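Local coordinates for protein putative NADPH:quinone oxidoreductase (PDB 3IUP) that binds NADPH and probably catalyses the NADPH-dependent reduction of quinones, as a two-subunit member of the medium-chain dehydrogenase/reductase family, at residues R131-P134 and A135-L139; Q230-T233 and E234-S238; T294-N297 and R298-M302. All blocks are in the same frame, centred on the assembly; numbering follows the deposited sequence.

Interaction 1: residues R131-P134 and A135-L139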
# COMPACT_ATOMS: atom_id res chain seq x y z
N ARG A 131 36.35 10.21 11.99
CA ARG A 131 35.32 9.37 12.63
C ARG A 131 35.96 8.13 13.20
O ARG A 131 36.76 7.49 12.51
CB ARG A 131 34.18 9.03 11.65
CG ARG A 131 33.16 10.16 11.57
CD ARG A 131 32.19 10.15 12.75
NE ARG A 131 31.17 9.13 12.56
CZ ARG A 131 30.97 8.06 13.33
NH1 ARG A 131 31.70 7.86 14.43
NH2 ARG A 131 30.00 7.21 13.02
N CYS A 132 35.60 7.83 14.44
CA CYS A 132 36.03 6.65 15.16
C CYS A 132 34.90 5.65 15.10
O CYS A 132 33.81 5.90 15.64
CB CYS A 132 36.33 6.98 16.60
SG CYS A 132 36.98 5.56 17.49
N ILE A 133 35.11 4.59 14.35
CA ILE A 133 34.04 3.64 14.14
C ILE A 133 34.53 2.23 14.24
O ILE A 133 35.70 1.99 14.07
CB ILE A 133 33.33 3.87 12.82
CG1 ILE A 133 34.09 3.33 11.65
CG2 ILE A 133 33.02 5.36 12.58
CD1 ILE A 133 33.11 2.94 10.57
N PRO A 134 33.62 1.29 14.51
CA PRO A 134 34.06 -0.11 14.58
C PRO A 134 34.63 -0.63 13.29
O PRO A 134 34.10 -0.36 12.20
CB PRO A 134 32.79 -0.87 14.93
CG PRO A 134 31.94 0.14 15.63
CD PRO A 134 32.22 1.44 14.92
N ALA A 135 35.74 -1.34 13.44
CA ALA A 135 36.38 -2.06 12.36
C ALA A 135 35.33 -2.81 11.54
O ALA A 135 35.42 -2.82 10.32
CB ALA A 135 37.41 -3.03 12.92
N ASP A 136 34.34 -3.42 12.21
CA ASP A 136 33.40 -4.27 11.48
C ASP A 136 32.39 -3.47 10.65
O ASP A 136 31.61 -4.08 9.94
CB ASP A 136 32.74 -5.36 12.38
CG ASP A 136 31.72 -4.81 13.41
OD1 ASP A 136 31.35 -3.60 13.41
OD2 ASP A 136 31.29 -5.63 14.26
N GLN A 137 32.45 -2.14 10.69
CA GLN A 137 31.59 -1.31 9.84
C GLN A 137 32.30 -0.70 8.64
O GLN A 137 31.74 0.14 7.94
CB GLN A 137 30.92 -0.21 10.65
CG GLN A 137 29.94 -0.72 11.73
CD GLN A 137 29.29 0.43 12.53
OE1 GLN A 137 29.09 1.54 12.01
NE2 GLN A 137 28.97 0.16 13.78
N CYS A 138 33.54 -1.08 8.43
CA CYS A 138 34.35 -0.55 7.35
C CYS A 138 34.35 -1.50 6.17
O CYS A 138 34.52 -2.69 6.35
CB CYS A 138 35.77 -0.35 7.82
SG CYS A 138 35.86 0.95 9.08
N LEU A 139 34.13 -0.96 4.98
CA LEU A 139 34.26 -1.70 3.74
C LEU A 139 35.59 -1.30 3.12
O LEU A 139 35.78 -0.14 2.75
CB LEU A 139 33.12 -1.33 2.79
CG LEU A 139 32.92 -2.07 1.48
CD1 LEU A 139 32.79 -3.58 1.74
CD2 LEU A 139 31.66 -1.51 0.84

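Interaction 2: residues Q230-T233 and E234-S238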
# COMPACT_ATOMS: atom_id res chain seq x y z
N GLN A 230 -0.13 5.77 -22.60
CA GLN A 230 0.06 4.80 -23.65
C GLN A 230 1.47 4.23 -23.73
O GLN A 230 1.66 3.03 -23.90
CB GLN A 230 -0.34 5.43 -24.97
CG GLN A 230 -0.08 4.62 -26.22
CD GLN A 230 -0.41 5.47 -27.45
OE1 GLN A 230 -1.41 6.21 -27.44
NE2 GLN A 230 0.47 5.46 -28.45
N ASP A 231 2.48 5.11 -23.63
CA ASP A 231 3.89 4.68 -23.71
C ASP A 231 4.20 3.70 -22.54
O ASP A 231 4.83 2.67 -22.72
CB ASP A 231 4.86 5.87 -23.50
CG ASP A 231 4.66 7.05 -24.47
OD1 ASP A 231 4.10 6.86 -25.58
OD2 ASP A 231 5.13 8.18 -24.08
N LEU A 232 3.72 4.06 -21.35
CA LEU A 232 3.99 3.27 -20.15
C LEU A 232 3.31 1.93 -20.25
O LEU A 232 3.94 0.88 -20.04
CB LEU A 232 3.57 4.06 -18.88
CG LEU A 232 3.72 3.31 -17.56
CD1 LEU A 232 5.17 2.72 -17.48
CD2 LEU A 232 3.35 4.19 -16.37
N THR A 233 2.06 1.94 -20.70
CA THR A 233 1.32 0.69 -20.87
C THR A 233 2.05 -0.22 -21.87
O THR A 233 2.24 -1.42 -21.62
CB THR A 233 -0.14 0.93 -21.26
OG1 THR A 233 -0.80 1.76 -20.30
CG2 THR A 233 -0.90 -0.42 -21.40
N GLU A 234 2.51 0.34 -22.99
CA GLU A 234 3.26 -0.48 -23.96
C GLU A 234 4.53 -1.05 -23.35
O GLU A 234 4.85 -2.17 -23.56
CB GLU A 234 3.70 0.34 -25.19
CG GLU A 234 2.60 0.85 -26.06
CD GLU A 234 3.13 1.81 -27.18
OE1 GLU A 234 4.32 1.67 -27.55
OE2 GLU A 234 2.36 2.69 -27.66
N ALA A 235 5.28 -0.21 -22.64
CA ALA A 235 6.50 -0.66 -21.94
C ALA A 235 6.18 -1.78 -20.95
O ALA A 235 6.97 -2.72 -20.79
CB ALA A 235 7.19 0.54 -21.24
N LEU A 236 5.06 -1.64 -20.23
CA LEU A 236 4.63 -2.70 -19.30
C LEU A 236 4.21 -4.00 -20.00
O LEU A 236 4.51 -5.09 -19.55
CB LEU A 236 3.59 -2.18 -18.33
CG LEU A 236 4.14 -1.10 -17.40
CD1 LEU A 236 3.00 -0.37 -16.69
CD2 LEU A 236 5.15 -1.73 -16.38
N VAL A 237 3.57 -3.90 -21.16
CA VAL A 237 3.34 -5.09 -21.97
C VAL A 237 4.65 -5.74 -22.38
O VAL A 237 4.83 -6.94 -22.22
CB VAL A 237 2.46 -4.79 -23.20
CG1 VAL A 237 2.40 -6.00 -24.11
CG2 VAL A 237 1.11 -4.34 -22.72
N SER A 238 5.61 -4.94 -22.84
CA SER A 238 6.89 -5.45 -23.25
C SER A 238 7.65 -6.15 -22.13
O SER A 238 8.19 -7.25 -22.33
CB SER A 238 7.75 -4.32 -23.82
OG SER A 238 7.18 -3.85 -25.02

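Interaction 3: residues T294-N297 and R298-M302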
# COMPACT_ATOMS: atom_id res chain seq x y z
N THR A 294 -0.19 12.22 -1.99
CA THR A 294 -0.32 11.09 -2.89
C THR A 294 -1.79 11.01 -3.27
O THR A 294 -2.67 11.09 -2.40
CB THR A 294 0.15 9.78 -2.21
OG1 THR A 294 1.53 9.86 -1.84
CG2 THR A 294 -0.09 8.56 -3.16
N GLU A 295 -2.07 10.86 -4.56
CA GLU A 295 -3.42 10.80 -5.08
C GLU A 295 -3.56 9.78 -6.19
O GLU A 295 -2.80 9.77 -7.14
CB GLU A 295 -3.84 12.18 -5.65
CG GLU A 295 -5.33 12.28 -5.99
CD GLU A 295 -5.74 13.54 -6.79
OE1 GLU A 295 -4.85 14.29 -7.25
OE2 GLU A 295 -6.96 13.73 -6.98
N PHE A 296 -4.58 8.93 -6.12
CA PHE A 296 -4.85 8.01 -7.21
C PHE A 296 -6.29 7.54 -7.26
O PHE A 296 -6.93 7.46 -6.22
CB PHE A 296 -3.92 6.80 -7.16
CG PHE A 296 -3.92 6.05 -5.84
CD1 PHE A 296 -4.78 4.99 -5.63
CD2 PHE A 296 -3.02 6.38 -4.83
CE1 PHE A 296 -4.74 4.27 -4.42
CE2 PHE A 296 -2.96 5.66 -3.64
CZ PHE A 296 -3.84 4.61 -3.43
N ASN A 297 -6.78 7.27 -8.47
CA ASN A 297 -8.02 6.54 -8.70
C ASN A 297 -7.75 5.06 -8.68
O ASN A 297 -6.71 4.66 -9.06
CB ASN A 297 -8.64 6.92 -10.02
CG ASN A 297 -9.40 8.20 -9.88
OD1 ASN A 297 -10.16 8.34 -8.92
ND2 ASN A 297 -9.12 9.16 -10.75
N ARG A 298 -8.66 4.27 -8.18
CA ARG A 298 -8.37 2.87 -8.00
C ARG A 298 -8.92 2.05 -9.15
O ARG A 298 -9.77 1.20 -8.94
CB ARG A 298 -9.00 2.43 -6.69
CG ARG A 298 -8.28 3.03 -5.49
CD ARG A 298 -9.09 2.87 -4.16
NE ARG A 298 -10.46 3.31 -4.33
CZ ARG A 298 -10.84 4.57 -4.49
NH1 ARG A 298 -9.96 5.55 -4.48
NH2 ARG A 298 -12.11 4.86 -4.71
N ASN A 299 -8.43 2.26 -10.35
CA ASN A 299 -8.99 1.60 -11.52
C ASN A 299 -8.08 0.45 -11.94
O ASN A 299 -7.83 0.25 -13.14
CB ASN A 299 -9.18 2.64 -12.65
CG ASN A 299 -8.00 3.57 -12.77
OD1 ASN A 299 -6.95 3.34 -12.16
ND2 ASN A 299 -8.16 4.65 -13.54
N PHE A 300 -7.58 -0.31 -10.97
CA PHE A 300 -6.63 -1.35 -11.23
C PHE A 300 -6.93 -2.63 -10.44
O PHE A 300 -6.08 -3.48 -10.26
CB PHE A 300 -5.21 -0.81 -11.00
CG PHE A 300 -5.04 0.04 -9.75
CD1 PHE A 300 -5.07 -0.52 -8.49
CD2 PHE A 300 -4.84 1.42 -9.84
CE1 PHE A 300 -4.90 0.29 -7.35
CE2 PHE A 300 -4.67 2.20 -8.72
CZ PHE A 300 -4.70 1.64 -7.48
N GLY A 301 -8.18 -2.81 -10.04
CA GLY A 301 -8.59 -4.03 -9.39
C GLY A 301 -8.14 -4.07 -7.94
O GLY A 301 -7.81 -3.05 -7.36
N MSE A 302 -8.13 -5.27 -7.37
CA MSE A 302 -7.92 -5.48 -5.95
C MSE A 302 -6.55 -6.04 -5.62
O MSE A 302 -6.15 -6.05 -4.47
CB MSE A 302 -9.03 -6.40 -5.43
CG MSE A 302 -10.42 -5.87 -5.73
SE MSE A 302 -10.69 -4.27 -4.70
CE MSE A 302 -10.68 -5.15 -3.00
O HOH W 1 -11.26 5.98 -7.84

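Interaction 1: residues R131-P134 and A135-L139
Pro-134 and Gln-137 meet round a tight turn in which Gln-137 N donates to Pro-134 O at 2.9 Å, with an N-H...O angle of 162°. This hydrogen bond closes the short 3-10 turn at 135-137. One residue on, a second hydrogen bond, Cys-138 N to Ala-135 O (3.2 Å), continues the turn. Gln-137 holds CG beside its own backbone N (chi1 -65°) and runs out straight from there, alongside the proline and pointing the same way. Gln-137 NE2 thus comes to 3.5 Å from Pro-134 CG. From the residue between them, Asp-136 OD1 comes to 3.4 Å from Pro-134 CB. Ile-133 sends its longer branch to the turn: with CG1 set between backbone N and carbonyl carbon (chi1 78°), Ile-133 CD1 reaches Cys-138 SG at 3.7 Å and Gln-137 CB at 3.8 Å. The other branch, CG2, sits over the rim of one face of the Arg-131 guanidinium, whose NH2 is hydrogen-bonded to Gly-124 O. The turn joins strand 130-134 to strand 138-140 in the GroES-like domain; Ile-133 and Ala-135 also form backbone hydrogen bonds with Val-35 and Asp-33 respectively. Chemically the contact has two layers: polar groups border the proline on the exposed side, whereas Ile-133 and Cys-138 meet through carbon and sulfur, so the backbone bonds supply its directional hold.

Interaction 2: residues Q230-T233 and E234-S238
Gln-230 and Glu-234 stand one turn apart on the alpha-helix 228-239, which packs beside the parallel sheet of the Rossmann-type nucleotide-binding domain. Four successive i to i+4 hydrogen bonds satisfy the carbonyls of 230-233; the shortest is Leu-236 N to Leu-232 O at 2.8 Å, and the longest Glu-234 N to Gln-230 O at 3.0 Å. Thr-233 O takes Val-237 N at 2.9 Å. The threonine hydroxyl has its partner one turn back, Met-229 O, and both carboxylate oxygens of Asp-231 are taken near the start of the helix, OD1 by the hydroxyl of Thr-227 and OD2 by that of Ser-225. On the inner side, Leu-232 CG packs on Leu-236 CD1 at 3.8 Å, and both leucines touch Cys-260 of helix 253-266; Leu-232 also reaches Val-200 and Ile-202 in the sheet. On the exposed side the long chains of Gln-230 and Glu-234 run side by side, their amide and carboxylate planes nearly coplanar at 22°. Gln-230 NE2 gives a weak hydrogen bond to Glu-234 OE2 at 3.4 Å, and the same oxygen lies equally near Gln-230 CG.

Interaction 3: residues T294-N297 and R298-M302
Strand 293-296 ends at the dimer interface, where its last residue, Phe-296, meets Arg-298 and Phe-300 of the loop that leads to strand 304-308. The two phenylalanine side chains cross at about a right angle. Phe-296 CD1 lies in the plane of the Phe-300 ring, at its edge, 3.8 Å from Phe-300 CZ. Arg-298 CG sits at the edge of the Phe-296 ring, 3.9 Å from Phe-296 CE1, and Arg-298 CA rests over one face of Phe-300, offset toward the rim. Phe-300 carries its ring between backbone N and carbonyl carbon (chi1 43°), which directs the ring back toward 296-297 and brings Phe-300 CE2 to 3.2 Å from Asn-297 O. The same Asn-297 O accepts a weak hydrogen bond from Asn-299 N (3.2 Å), bent to 133°. In the fold, residues 294-296 pair antiparallel with a strand of the second subunit, so the sheet continues across the dimer, while Phe-300 packs inward on Leu-258 of helix 253-266 and edge-to-face with Trp-304. Arg-298 bends at chi3 (-50°), and its NH1 donates to Ser-292 O of the second subunit. One water bridges adjoining residues: it donates to Asn-297 OD1 at 2.8 Å and accepts from Arg-298 N at 3.1 Å.

All three contacts are local, but they sit in different parts of the fold. Interaction 1 is a surface turn of the GroES-like domain, its centre 45 Å from each of the others and across the middle of the chain from them. Interactions 2 and 3 are partly buried, belong to the nucleotide-binding half and have centres 18 Å apart; they do not touch, yet both lean on helix 253-266, through Cys-260 and Leu-258 respectively. Regular helical bonding dominates residues 230-238, and a single turn bond spans the two segments of 131-139; between 294-297 and 298-302 the backbone gives one weak bond, and aromatic edges and a water do the rest. Within the assembly, interaction 3 alone touches the second subunit.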